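Local atomic coordinates of TipC2 (Streptococcus intermedius B196, PDB entry 6DHX), a protein that probably serves as an immunity protein (antitoxin) that protects its bacterium against an antibacterial toxin exported by the type VII secretion system. Residues 24-29 with 81-86; 44-49 with 62-67; 72-77 with 94-99. All blocks are in the same frame, centred on the assembly; numbering follows the deposited sequence.

Contact 1. Residues 24-29 with 81-86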
ATOM      1  N   GLU A  24       0.636   9.120 -10.649  1.00 19.36           N
ATOM      2  CA  GLU A  24       0.759  10.466 -10.118  1.00 23.26           C
ATOM      3  C   GLU A  24       1.524  10.454  -8.793  1.00 22.84           C
ATOM      4  O   GLU A  24       2.469  11.232  -8.583  1.00 23.41           O
ATOM      5  CB  GLU A  24      -0.663  11.027  -9.989  1.00 28.70           C
ATOM      6  CG  GLU A  24      -0.796  12.445  -9.698  1.00 32.71           C
ATOM      7  CD  GLU A  24      -2.280  12.801  -9.595  1.00 33.33           C
ATOM      8  OE1 GLU A  24      -2.845  12.504  -8.520  1.00 26.74           O
ATOM      9  OE2 GLU A  24      -2.839  13.332 -10.588  1.00 29.66           O
ATOM     10  N   ILE A  25       1.157   9.542  -7.897  1.00 18.89           N
ATOM     11  CA  ILE A  25       1.878   9.387  -6.632  1.00 19.86           C
ATOM     12  C   ILE A  25       3.341   9.007  -6.872  1.00 21.60           C
ATOM     13  O   ILE A  25       4.249   9.582  -6.248  1.00 20.63           O
ATOM     14  CB  ILE A  25       1.193   8.342  -5.730  1.00 20.98           C
ATOM     15  CG1 ILE A  25      -0.223   8.808  -5.327  1.00 19.16           C
ATOM     16  CG2 ILE A  25       2.055   8.097  -4.465  1.00 23.16           C
ATOM     17  CD1 ILE A  25      -1.142   7.618  -4.746  1.00 21.00           C
ATOM     18  N   TYR A  26       3.578   8.032  -7.752  1.00 19.72           N
ATOM     19  CA  TYR A  26       4.943   7.580  -8.021  1.00 17.50           C
ATOM     20  C   TYR A  26       5.783   8.739  -8.563  1.00 21.00           C
ATOM     21  O   TYR A  26       6.896   9.010  -8.077  1.00 19.13           O
ATOM     22  CB  TYR A  26       4.906   6.410  -9.023  1.00 17.00           C
ATOM     23  CG  TYR A  26       6.271   5.876  -9.388  1.00 17.84           C
ATOM     24  CD1 TYR A  26       7.048   6.512 -10.368  1.00 16.79           C
ATOM     25  CD2 TYR A  26       6.787   4.711  -8.769  1.00 19.20           C
ATOM     26  CE1 TYR A  26       8.312   6.019 -10.685  1.00 19.25           C
ATOM     27  CE2 TYR A  26       8.059   4.223  -9.089  1.00 19.73           C
ATOM     28  CZ  TYR A  26       8.796   4.876 -10.044  1.00 22.76           C
ATOM     29  OH  TYR A  26      10.028   4.435 -10.414  1.00 23.42           O
ATOM     30  N   GLN A  27       5.259   9.431  -9.583  1.00 18.58           N
ATOM     31  CA  GLN A  27       6.066  10.458 -10.256  1.00 18.69           C
ATOM     32  C   GLN A  27       6.279  11.666  -9.369  1.00 20.72           C
ATOM     33  O   GLN A  27       7.350  12.278  -9.395  1.00 22.28           O
ATOM     34  CB  GLN A  27       5.387  10.862 -11.575  1.00 22.11           C
ATOM     35  CG  GLN A  27       5.444   9.672 -12.565  1.00 22.01           C
ATOM     36  CD  GLN A  27       4.764   9.924 -13.900  1.00 27.32           C
ATOM     37  OE1 GLN A  27       4.138   9.008 -14.443  1.00 25.81           O
ATOM     38  NE2 GLN A  27       4.884  11.153 -14.459  1.00 26.23           N
ATOM     39  N   GLU A  28       5.247  12.084  -8.630  1.00 20.45           N
ATOM     40  CA  GLU A  28       5.481  13.264  -7.799  1.00 20.42           C
ATOM     41  C   GLU A  28       6.408  12.917  -6.643  1.00 19.89           C
ATOM     42  O   GLU A  28       7.203  13.774  -6.226  1.00 21.57           O
ATOM     43  CB  GLU A  28       4.157  13.809  -7.295  1.00 24.81           C
ATOM     44  CG  GLU A  28       4.252  15.076  -6.422  1.00 25.70           C
ATOM     45  CD  GLU A  28       4.710  16.341  -7.139  1.00 36.32           C
ATOM     46  OE1 GLU A  28       4.834  16.368  -8.378  1.00 32.72           O
ATOM     47  OE2 GLU A  28       4.890  17.338  -6.410  1.00 34.82           O
ATOM     48  N   THR A  29       6.321  11.678  -6.136  1.00 21.03           N
ATOM     49  CA  THR A  29       7.264  11.302  -5.071  1.00 18.79           C
ATOM     50  C   THR A  29       8.668  11.184  -5.606  1.00 22.77           C
ATOM     51  O   THR A  29       9.595  11.662  -4.959  1.00 20.03           O
ATOM     52  CB  THR A  29       6.825  10.009  -4.366  1.00 19.23           C
ATOM     53  OG1 THR A  29       5.501  10.205  -3.852  1.00 20.34           O
ATOM     54  CG2 THR A  29       7.832   9.690  -3.170  1.00 20.61           C
ATOM     55  N   PHE A  81       8.224   2.892  -1.834  1.00 20.02           N
ATOM     56  CA  PHE A  81       8.545   3.234  -3.219  1.00 21.29           C
ATOM     57  C   PHE A  81       9.793   2.495  -3.677  1.00 22.87           C
ATOM     58  O   PHE A  81      10.800   2.508  -2.957  1.00 24.20           O
ATOM     59  CB  PHE A  81       8.800   4.747  -3.311  1.00 17.93           C
ATOM     60  CG  PHE A  81       7.564   5.547  -3.115  1.00 18.89           C
ATOM     61  CD1 PHE A  81       7.099   5.830  -1.834  1.00 18.74           C
ATOM     62  CD2 PHE A  81       6.817   5.978  -4.216  1.00 22.16           C
ATOM     63  CE1 PHE A  81       5.902   6.567  -1.615  1.00 20.17           C
ATOM     64  CE2 PHE A  81       5.624   6.701  -4.024  1.00 19.73           C
ATOM     65  CZ  PHE A  81       5.150   6.976  -2.705  1.00 17.68           C
ATOM     66  N   SER A  82       9.723   1.829  -4.840  1.00 18.86           N
ATOM     67  CA  SER A  82      10.887   1.136  -5.398  1.00 23.69           C
ATOM     68  C   SER A  82      11.159   1.807  -6.728  1.00 25.10           C
ATOM     69  O   SER A  82      10.438   1.574  -7.705  1.00 23.82           O
ATOM     70  CB  SER A  82      10.659  -0.366  -5.585  1.00 27.59           C
ATOM     71  OG  SER A  82      10.407  -0.975  -4.329  1.00 29.73           O
ATOM     72  N   PHE A  83      12.162   2.668  -6.753  1.00 23.80           N
ATOM     73  CA  PHE A  83      12.455   3.407  -7.979  1.00 27.50           C
ATOM     74  C   PHE A  83      13.533   2.763  -8.831  1.00 30.63           C
ATOM     75  O   PHE A  83      13.616   3.047 -10.041  1.00 27.72           O
ATOM     76  CB  PHE A  83      12.947   4.821  -7.648  1.00 25.16           C
ATOM     77  CG  PHE A  83      11.973   5.680  -6.921  1.00 23.94           C
ATOM     78  CD1 PHE A  83      10.656   5.805  -7.354  1.00 24.04           C
ATOM     79  CD2 PHE A  83      12.405   6.437  -5.807  1.00 28.04           C
ATOM     80  CE1 PHE A  83       9.764   6.642  -6.694  1.00 22.55           C
ATOM     81  CE2 PHE A  83      11.518   7.258  -5.143  1.00 21.49           C
ATOM     82  CZ  PHE A  83      10.200   7.380  -5.581  1.00 21.21           C
ATOM     83  N   LEU A  84      14.398   1.958  -8.231  1.00 25.22           N
ATOM     84  CA  LEU A  84      15.654   1.590  -8.874  1.00 28.56           C
ATOM     85  C   LEU A  84      15.638   0.217  -9.541  1.00 34.02           C
ATOM     86  O   LEU A  84      16.546  -0.068 -10.329  1.00 38.71           O
ATOM     87  CB  LEU A  84      16.785   1.589  -7.827  1.00 30.65           C
ATOM     88  CG  LEU A  84      17.602   2.850  -7.581  1.00 42.87           C
ATOM     89  CD1 LEU A  84      16.801   4.125  -7.671  1.00 37.87           C
ATOM     90  CD2 LEU A  84      18.373   2.744  -6.243  1.00 38.77           C
ATOM     91  N   ASN A  85      14.703  -0.659  -9.195  1.00 28.96           N
ATOM     92  CA  ASN A  85      14.747  -2.044  -9.660  1.00 32.06           C
ATOM     93  C   ASN A  85      14.010  -2.181 -10.998  1.00 31.42           C
ATOM     94  O   ASN A  85      13.356  -1.249 -11.468  1.00 30.32           O
ATOM     95  CB  ASN A  85      14.133  -2.980  -8.623  1.00 36.55           C
ATOM     96  CG  ASN A  85      12.695  -2.623  -8.296  1.00 36.89           C
ATOM     97  OD1 ASN A  85      12.318  -1.435  -8.316  1.00 35.70           O
ATOM     98  ND2 ASN A  85      11.884  -3.631  -7.983  1.00 34.40           N
ATOM     99  N   LYS A  86      14.114  -3.368 -11.606  1.00 30.87           N
ATOM    100  CA  LYS A  86      13.499  -3.569 -12.921  1.00 28.34           C
ATOM    101  C   LYS A  86      11.984  -3.577 -12.820  1.00 28.97           C
ATOM    102  O   LYS A  86      11.296  -3.087 -13.721  1.00 30.64           O
ATOM    103  CB  LYS A  86      13.989  -4.871 -13.547  1.00 34.90           C
ATOM    104  CG  LYS A  86      15.427  -4.802 -14.026  1.00 41.53           C
ATOM    105  CD  LYS A  86      15.843  -6.168 -14.589  1.00 42.46           C
ATOM    106  CE  LYS A  86      17.297  -6.138 -15.034  1.00 54.10           C
ATOM    107  NZ  LYS A  86      17.746  -7.493 -15.473  1.00 62.37           N
TER
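Tyr26 on helix 21-32 and Phe83, just past the end of strand 74-82, make an edge-to-face (T-shaped) pair: the edge of the phenylalanine points at the tyrosine face, with ring planes 84° apart and centroids 5.1 Å apart. Following Tyr26 outward explains the fit. From CB, CG lies anti to the backbone N (chi1 179°), which sends the ring off the helix and past the Phe83 side chain in the opposite direction. CD2 comes near Phe83 CE1, and CE2 meets both the Phe83 rim (CD1, CE1) and Ser82 O, which lies at the tyrosine's edge, near its plane. CZ touches Phe83 CD1 at 3.4 Å, and the hydroxyl, running on past Phe83 CD1 and CA, ends in a hydrogen bond with Asn88. A tyrosine suits this place because its ring packs while its tip finds a polar partner.

One helical turn further on, Thr29 crosses Phe81 at about a right angle. Its CG2 methyl stands over the centre of the Phe81 ring, 3.7 Å from the centroid and 8° off the normal, a CH-pi contact. Ile25 CG2 meets the same ring at its edge, 3.7 Å from Phe81 CZ. Thr29 OG1 donates to Ile25 O at 2.8 Å, on the opposite face of that carbonyl from Thr29 N. The hydroxyl is thereby satisfied within the helix, so threonine can offer its methyl to a buried aromatic. The helix thus meets the end of strand 74-82 and the loop after it mainly through apolar and aromatic contacts, its two hydroxyls satisfied by Ile25 O and Asn88.

Contact 2. Residues 44-49 with 62-67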
ATOM      1  N   ASP A  44      -0.648  13.332   8.789  1.00 29.47           N
ATOM      2  CA  ASP A  44      -0.910  12.028   9.398  1.00 25.57           C
ATOM      3  C   ASP A  44       0.198  11.008   9.173  1.00 28.27           C
ATOM      4  O   ASP A  44       0.046   9.897   9.686  1.00 25.81           O
ATOM      5  CB  ASP A  44      -2.216  11.405   8.860  1.00 28.91           C
ATOM      6  CG  ASP A  44      -3.457  12.055   9.463  1.00 33.26           C
ATOM      7  OD1 ASP A  44      -3.323  12.748  10.499  1.00 34.39           O
ATOM      8  OD2 ASP A  44      -4.570  11.846   8.936  1.00 32.49           O
ATOM      9  N   VAL A  45       1.257  11.309   8.415  1.00 25.78           N
ATOM     10  CA  VAL A  45       2.246  10.256   8.172  1.00 27.65           C
ATOM     11  C   VAL A  45       3.629  10.728   8.589  1.00 27.90           C
ATOM     12  O   VAL A  45       3.900  11.934   8.709  1.00 26.77           O
ATOM     13  CB  VAL A  45       2.238   9.812   6.685  1.00 21.28           C
ATOM     14  CG1 VAL A  45       0.810   9.385   6.268  1.00 23.94           C
ATOM     15  CG2 VAL A  45       2.789  10.970   5.761  1.00 20.03           C
ATOM     16  N   GLU A  46       4.508   9.754   8.831  1.00 21.95           N
ATOM     17  CA  GLU A  46       5.947   9.983   8.902  1.00 23.45           C
ATOM     18  C   GLU A  46       6.615   9.595   7.587  1.00 26.34           C
ATOM     19  O   GLU A  46       6.277   8.566   6.996  1.00 28.26           O
ATOM     20  CB  GLU A  46       6.575   9.124   9.992  1.00 27.61           C
ATOM     21  CG  GLU A  46       6.053   9.365  11.415  1.00 41.95           C
ATOM     22  CD  GLU A  46       6.493   8.277  12.398  1.00 48.38           C
ATOM     23  OE1 GLU A  46       7.175   7.282  12.015  1.00 45.19           O
ATOM     24  OE2 GLU A  46       6.137   8.416  13.576  1.00 49.93           O
ATOM     25  N   VAL A  47       7.604  10.362   7.186  1.00 22.76           N
ATOM     26  CA  VAL A  47       8.430  10.034   6.025  1.00 22.65           C
ATOM     27  C   VAL A  47       9.685   9.369   6.564  1.00 19.52           C
ATOM     28  O   VAL A  47      10.272   9.844   7.553  1.00 23.24           O
ATOM     29  CB  VAL A  47       8.789  11.291   5.203  1.00 27.64           C
ATOM     30  CG1 VAL A  47       9.737  10.917   4.077  1.00 23.87           C
ATOM     31  CG2 VAL A  47       7.492  11.914   4.570  1.00 24.79           C
ATOM     32  N   HIS A  48      10.056   8.223   5.957  1.00 21.00           N
ATOM     33  CA  HIS A  48      11.274   7.515   6.341  1.00 21.63           C
ATOM     34  C   HIS A  48      12.168   7.374   5.116  1.00 22.69           C
ATOM     35  O   HIS A  48      11.717   7.426   3.975  1.00 21.80           O
ATOM     36  CB  HIS A  48      10.951   6.132   6.905  1.00 26.51           C
ATOM     37  CG  HIS A  48      10.270   6.179   8.228  1.00 30.78           C
ATOM     38  ND1 HIS A  48      10.959   6.112   9.411  1.00 33.96           N
ATOM     39  CD2 HIS A  48       8.964   6.333   8.559  1.00 30.40           C
ATOM     40  CE1 HIS A  48      10.114   6.204  10.423  1.00 38.24           C
ATOM     41  NE2 HIS A  48       8.893   6.334   9.933  1.00 33.44           N
ATOM     42  N   SER A  49      13.447   7.160   5.359  1.00 22.35           N
ATOM     43  CA  SER A  49      14.415   6.908   4.298  1.00 22.92           C
ATOM     44  C   SER A  49      15.166   5.642   4.666  1.00 27.44           C
ATOM     45  O   SER A  49      15.857   5.622   5.689  1.00 34.27           O
ATOM     46  CB  SER A  49      15.416   8.074   4.191  1.00 24.71           C
ATOM     47  OG  SER A  49      14.763   9.286   3.789  1.00 27.73           O
ATOM     48  N   SER A  62       9.817   5.788   2.294  1.00 20.44           N
ATOM     49  CA  SER A  62       8.771   4.922   2.821  1.00 21.22           C
ATOM     50  C   SER A  62       7.905   5.775   3.727  1.00 23.74           C
ATOM     51  O   SER A  62       8.438   6.567   4.514  1.00 24.48           O
ATOM     52  CB  SER A  62       9.423   3.746   3.580  1.00 26.93           C
ATOM     53  OG  SER A  62       8.473   2.893   4.178  1.00 27.24           O
ATOM     54  N   ILE A  63       6.583   5.643   3.582  1.00 18.54           N
ATOM     55  CA  ILE A  63       5.606   6.462   4.290  1.00 19.25           C
ATOM     56  C   ILE A  63       4.931   5.562   5.314  1.00 21.87           C
ATOM     57  O   ILE A  63       4.514   4.444   4.974  1.00 23.29           O
ATOM     58  CB  ILE A  63       4.556   7.037   3.315  1.00 22.15           C
ATOM     59  CG1 ILE A  63       5.227   7.726   2.094  1.00 23.32           C
ATOM     60  CG2 ILE A  63       3.563   7.931   4.054  1.00 23.43           C
ATOM     61  CD1 ILE A  63       6.269   8.854   2.463  1.00 21.67           C
ATOM     62  N   LEU A  64       4.827   6.028   6.545  1.00 20.25           N
ATOM     63  CA  LEU A  64       4.231   5.225   7.614  1.00 22.40           C
ATOM     64  C   LEU A  64       3.175   6.071   8.311  1.00 27.12           C
ATOM     65  O   LEU A  64       3.485   7.178   8.793  1.00 29.00           O
ATOM     66  CB  LEU A  64       5.316   4.810   8.659  1.00 21.88           C
ATOM     67  CG  LEU A  64       4.827   3.911   9.788  1.00 29.82           C
ATOM     68  CD1 LEU A  64       4.442   2.526   9.143  1.00 27.69           C
ATOM     69  CD2 LEU A  64       5.882   3.673  10.877  1.00 32.38           C
ATOM     70  N   TYR A  65       1.944   5.561   8.395  1.00 23.21           N
ATOM     71  CA  TYR A  65       0.923   6.324   9.109  1.00 22.83           C
ATOM     72  C   TYR A  65       1.223   6.349  10.600  1.00 25.51           C
ATOM     73  O   TYR A  65       1.568   5.328  11.201  1.00 26.06           O
ATOM     74  CB  TYR A  65      -0.484   5.742   8.862  1.00 25.97           C
ATOM     75  CG  TYR A  65      -1.069   6.344   7.619  1.00 22.94           C
ATOM     76  CD1 TYR A  65      -0.602   5.962   6.357  1.00 22.66           C
ATOM     77  CD2 TYR A  65      -2.034   7.345   7.695  1.00 25.37           C
ATOM     78  CE1 TYR A  65      -1.090   6.561   5.166  1.00 21.66           C
ATOM     79  CE2 TYR A  65      -2.529   7.964   6.535  1.00 24.97           C
ATOM     80  CZ  TYR A  65      -2.054   7.563   5.284  1.00 21.07           C
ATOM     81  OH  TYR A  65      -2.538   8.143   4.141  1.00 23.32           O
ATOM     82  N   LYS A  66       1.079   7.542  11.193  1.00 27.47           N
ATOM     83  CA  LYS A  66       1.277   7.735  12.624  1.00 33.40           C
ATOM     84  C   LYS A  66       0.177   7.041  13.419  1.00 32.60           C
ATOM     85  O   LYS A  66      -0.955   6.893  12.964  1.00 34.87           O
ATOM     86  CB  LYS A  66       1.274   9.240  12.975  1.00 29.64           C
ATOM     87  CG  LYS A  66       2.394  10.071  12.313  1.00 34.38           C
ATOM     88  CD  LYS A  66       2.192  11.589  12.520  1.00 31.79           C
ATOM     89  CE  LYS A  66       3.342  12.423  11.911  1.00 38.14           C
ATOM     90  NZ  LYS A  66       3.077  13.937  12.049  1.00 38.52           N
ATOM     91  N   ASP A  67       0.518   6.637  14.639  1.00 37.22           N
ATOM     92  CA  ASP A  67      -0.453   5.964  15.500  1.00 42.15           C
ATOM     93  C   ASP A  67      -1.722   6.798  15.701  1.00 44.19           C
ATOM     94  O   ASP A  67      -2.830   6.246  15.681  1.00 44.14           O
ATOM     95  CB  ASP A  67       0.197   5.626  16.835  1.00 47.40           C
ATOM     96  CG  ASP A  67       1.356   4.677  16.683  1.00 59.81           C
ATOM     97  OD1 ASP A  67       1.361   3.880  15.709  1.00 57.41           O
ATOM     98  OD2 ASP A  67       2.266   4.723  17.541  1.00 68.38           O
TER
HETATM   99  O   HOH W   1       3.419   7.539  15.384  1.00 53.57           O
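Val45 and Tyr65 meet at the apolar centre of this antiparallel hairpin: Val45 CG1, turned anti to its carbonyl carbon (chi1 -55°), is laid over the middle of the tyrosine ring, 3.4 Å from its centroid, in a CH-pi contact. The same valine presses its CB on Ile63 CG2 at 3.5 Å, tighter than usual for carbon, and Val47 CG2 lies alongside Ile63 CD1. Beta-branched residues suit these positions, being strand-compatible and broad. The Tyr65 hydroxyl reaches Asp169 on helix 151-173.

Outward from this centre the main chains pair. Glu46 with Leu64 and His48 with Ser62 form hydrogen-bonded pairs, and Lys66 N extends the series to Asp44 O at 3.0 Å.

On the face carrying Glu46, His48 and Leu64, the imidazole lies by Leu64 CB, and His48 NE2 donates to Glu46 OE1 at 2.9 Å, using the anti lone pair of the carboxylate. The extended Lys66 chain lays CG beside Glu46 CG and brings CE to 3.3 Å from Val45 O, its ammonium bonding to Thr43 O. A water takes a bond from Asp67 N and gives a weak one to Glu46 OE2. The bond to the carboxylate would restrain the imidazole's rotation and probably favour its protonated form.

Contact 3. Residues 72-77 with 94-99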
ATOM      1  N   GLY A  72      -9.272   1.836  15.055  1.00 55.78           N
ATOM      2  CA  GLY A  72      -9.768   0.521  15.423  1.00 58.62           C
ATOM      3  C   GLY A  72      -8.713  -0.566  15.490  1.00 59.25           C
ATOM      4  O   GLY A  72      -7.749  -0.440  16.249  1.00 61.81           O
ATOM      5  N   ASN A  73      -8.867  -1.633  14.704  1.00 52.48           N
ATOM      6  CA  ASN A  73      -7.934  -2.750  14.776  1.00 49.92           C
ATOM      7  C   ASN A  73      -6.772  -2.629  13.790  1.00 41.31           C
ATOM      8  O   ASN A  73      -5.992  -3.586  13.658  1.00 44.39           O
ATOM      9  CB  ASN A  73      -8.659  -4.083  14.540  1.00 53.09           C
ATOM     10  CG  ASN A  73      -9.522  -4.498  15.719  1.00 65.39           C
ATOM     11  OD1 ASN A  73     -10.705  -4.811  15.561  1.00 70.13           O
ATOM     12  ND2 ASN A  73      -8.934  -4.501  16.910  1.00 65.13           N
ATOM     13  N   TYR A  74      -6.637  -1.506  13.088  1.00 40.70           N
ATOM     14  CA  TYR A  74      -5.573  -1.396  12.088  1.00 35.67           C
ATOM     15  C   TYR A  74      -4.252  -1.086  12.774  1.00 41.59           C
ATOM     16  O   TYR A  74      -4.146  -0.132  13.554  1.00 44.21           O
ATOM     17  CB  TYR A  74      -5.912  -0.331  11.040  1.00 32.63           C
ATOM     18  CG  TYR A  74      -7.125  -0.720  10.220  1.00 33.64           C
ATOM     19  CD1 TYR A  74      -7.004  -1.536   9.091  1.00 31.64           C
ATOM     20  CD2 TYR A  74      -8.400  -0.305  10.591  1.00 41.25           C
ATOM     21  CE1 TYR A  74      -8.128  -1.912   8.349  1.00 32.54           C
ATOM     22  CE2 TYR A  74      -9.522  -0.668   9.858  1.00 39.43           C
ATOM     23  CZ  TYR A  74      -9.379  -1.472   8.727  1.00 38.05           C
ATOM     24  OH  TYR A  74     -10.501  -1.858   8.007  1.00 41.23           O
ATOM     25  N   THR A  75      -3.240  -1.892  12.474  1.00 31.43           N
ATOM     26  CA  THR A  75      -1.966  -1.848  13.174  1.00 31.36           C
ATOM     27  C   THR A  75      -0.874  -1.159  12.365  1.00 32.12           C
ATOM     28  O   THR A  75       0.152  -0.770  12.948  1.00 33.24           O
ATOM     29  CB  THR A  75      -1.512  -3.274  13.536  1.00 36.77           C
ATOM     30  OG1 THR A  75      -1.413  -4.065  12.343  1.00 33.98           O
ATOM     31  CG2 THR A  75      -2.517  -3.922  14.460  1.00 45.90           C
ATOM     32  N   LYS A  76      -1.052  -1.043  11.048  1.00 27.68           N
ATOM     33  CA  LYS A  76      -0.019  -0.483  10.185  1.00 25.60           C
ATOM     34  C   LYS A  76      -0.642  -0.071   8.862  1.00 27.80           C
ATOM     35  O   LYS A  76      -1.460  -0.802   8.297  1.00 25.61           O
ATOM     36  CB  LYS A  76       1.105  -1.501   9.927  1.00 30.58           C
ATOM     37  CG  LYS A  76       2.284  -0.931   9.172  1.00 29.84           C
ATOM     38  CD  LYS A  76       3.473  -1.907   9.231  1.00 34.84           C
ATOM     39  CE  LYS A  76       4.698  -1.258   8.634  1.00 37.23           C
ATOM     40  NZ  LYS A  76       5.906  -2.177   8.696  1.00 33.34           N
ATOM     41  N   ILE A  77      -0.222   1.079   8.349  1.00 23.32           N
ATOM     42  CA  ILE A  77      -0.558   1.495   6.996  1.00 21.85           C
ATOM     43  C   ILE A  77       0.701   2.130   6.433  1.00 22.77           C
ATOM     44  O   ILE A  77       1.257   3.047   7.043  1.00 22.29           O
ATOM     45  CB  ILE A  77      -1.741   2.506   6.950  1.00 22.03           C
ATOM     46  CG1 ILE A  77      -2.961   2.027   7.746  1.00 27.52           C
ATOM     47  CG2 ILE A  77      -2.101   2.837   5.464  1.00 21.99           C
ATOM     48  CD1 ILE A  77      -3.996   3.150   8.055  1.00 29.42           C
ATOM     49  N   PHE A  94      -1.550  -2.510   4.236  1.00 21.71           N
ATOM     50  CA  PHE A  94      -2.023  -2.247   5.573  1.00 23.06           C
ATOM     51  C   PHE A  94      -2.322  -3.569   6.238  1.00 26.27           C
ATOM     52  O   PHE A  94      -2.449  -4.614   5.577  1.00 24.52           O
ATOM     53  CB  PHE A  94      -3.258  -1.340   5.588  1.00 22.35           C
ATOM     54  CG  PHE A  94      -4.479  -1.907   4.848  1.00 26.52           C
ATOM     55  CD1 PHE A  94      -4.648  -1.680   3.482  1.00 21.96           C
ATOM     56  CD2 PHE A  94      -5.468  -2.606   5.541  1.00 29.79           C
ATOM     57  CE1 PHE A  94      -5.783  -2.157   2.799  1.00 24.00           C
ATOM     58  CE2 PHE A  94      -6.590  -3.093   4.865  1.00 32.17           C
ATOM     59  CZ  PHE A  94      -6.770  -2.843   3.498  1.00 26.60           C
ATOM     60  N   GLU A  95      -2.377  -3.514   7.562  1.00 25.85           N
ATOM     61  CA  GLU A  95      -2.516  -4.706   8.397  1.00 25.82           C
ATOM     62  C   GLU A  95      -3.538  -4.444   9.490  1.00 27.18           C
ATOM     63  O   GLU A  95      -3.655  -3.324  10.005  1.00 30.70           O
ATOM     64  CB  GLU A  95      -1.166  -5.136   9.040  1.00 26.62           C
ATOM     65  CG  GLU A  95       0.008  -5.330   8.051  1.00 29.53           C
ATOM     66  CD  GLU A  95       1.248  -5.961   8.705  1.00 39.74           C
ATOM     67  OE1 GLU A  95       1.283  -6.089   9.946  1.00 39.28           O
ATOM     68  OE2 GLU A  95       2.198  -6.317   7.963  1.00 36.84           O
ATOM     69  N   LYS A  96      -4.290  -5.488   9.823  1.00 28.39           N
ATOM     70  CA  LYS A  96      -5.387  -5.430  10.777  1.00 32.48           C
ATOM     71  C   LYS A  96      -5.377  -6.706  11.594  1.00 37.40           C
ATOM     72  O   LYS A  96      -5.175  -7.806  11.059  1.00 33.27           O
ATOM     73  CB  LYS A  96      -6.735  -5.285  10.059  1.00 35.18           C
ATOM     74  CG  LYS A  96      -7.910  -4.933  10.974  1.00 41.63           C
ATOM     75  CD  LYS A  96      -9.221  -4.972  10.209  1.00 46.79           C
ATOM     76  CE  LYS A  96      -9.931  -6.303  10.421  1.00 57.84           C
ATOM     77  NZ  LYS A  96     -10.228  -6.567  11.862  1.00 63.50           N
ATOM     78  N   GLU A  97      -5.589  -6.576  12.892  1.00 33.95           N
ATOM     79  CA  GLU A  97      -5.706  -7.785  13.686  1.00 38.86           C
ATOM     80  C   GLU A  97      -7.037  -8.469  13.354  1.00 43.91           C
ATOM     81  O   GLU A  97      -8.068  -7.800  13.226  1.00 41.20           O
ATOM     82  CB  GLU A  97      -5.603  -7.452  15.175  1.00 43.23           C
ATOM     83  CG  GLU A  97      -5.432  -8.696  16.033  1.00 56.04           C
ATOM     84  CD  GLU A  97      -5.735  -8.452  17.508  1.00 72.09           C
ATOM     85  OE1 GLU A  97      -6.370  -7.415  17.828  1.00 77.08           O
ATOM     86  OE2 GLU A  97      -5.351  -9.310  18.339  1.00 72.30           O
ATOM     87  N   ILE A  98      -7.016  -9.789  13.157  1.00 36.58           N
ATOM     88  CA  ILE A  98      -8.244 -10.541  12.884  1.00 37.57           C
ATOM     89  C   ILE A  98      -8.541 -11.595  13.925  1.00 44.69           C
ATOM     90  O   ILE A  98      -9.685 -12.080  13.990  1.00 44.72           O
ATOM     91  CB  ILE A  98      -8.227 -11.175  11.477  1.00 38.25           C
ATOM     92  CG1 ILE A  98      -7.152 -12.263  11.377  1.00 42.55           C
ATOM     93  CG2 ILE A  98      -8.014 -10.081  10.430  1.00 34.77           C
ATOM     94  CD1 ILE A  98      -7.255 -13.049  10.096  1.00 43.68           C
ATOM     95  N   GLY A  99      -7.579 -11.944  14.761  1.00 45.94           N
ATOM     96  CA  GLY A  99      -7.808 -12.850  15.849  1.00 46.64           C
ATOM     97  C   GLY A  99      -6.615 -12.775  16.767  1.00 54.69           C
ATOM     98  O   GLY A  99      -5.680 -12.009  16.519  1.00 50.95           O
TER
HETATM   99  O   HOH W   2       1.446  -4.174  12.105  1.00 38.50           O
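Tyr74 and Phe94 run alongside each other in the same direction on one face of the beta hairpin formed by strands 74-82 and 89-99. Phe94 CD2 approaches the edge of the tyrosine at CE1, 3.9 Å away, while Lys96 slants across and sets its CD over a tyrosine face, 4.0 Å from the centroid. The lysine chain runs anti at first and then bends (chi3 98°, chi4 59°), which turns NZ back to donate to Glu97 O at 2.8 Å. Lysine thus serves twice, its methylenes packing on an aromatic and its ammonium binding the carbonyl of the next residue. The tyrosine hydroxyl bonds to His157 of helix 151-173, and Ile77 CG1 packs on Phe94 CB.

Between Tyr74 and Lys76 the register slips by one residue, a beta bulge. Thr75 is the extra residue; its N donates to Glu95 O at 2.9 Å, and Glu95 N bonds to Lys76 O beyond it. At the end of the hairpin's paired region, Glu97 N reaches Asn73 O.

Thr75 meets Glu95 at about a right angle. The extended glutamate carries its carboxylate to salt bridges with Arg103 and Arg105 of the next strand, and a water links Thr75 OG1 to Glu95 OE1, 2.9 Å from each.

Overall arrangement
All three contacts reach one sheet: contacts 2 and 3 lie within it, between neighbouring strands of the series 45-51, 59-65, 74-82 and 89-99, and contact 1 sets helix 21-32 on it. Contact 2 is about 16 Å, centre to centre, from each of the others, while contacts 1 and 3 are about 26 Å apart, on opposite sides of the chain's centre, and share strand 74-82. Contact 2 touches contact 1 where Phe81 CE1 packs on Ile63 CG1 at 3.9 Å; it joins contact 3 through a probable hydrogen bond between Tyr65 N and Ile77 O, 2.9 Å. Helix 151-173 borders all three. A sulfate, probably from the crystallisation liquor, sits about 4 Å from the Tyr26 side chain.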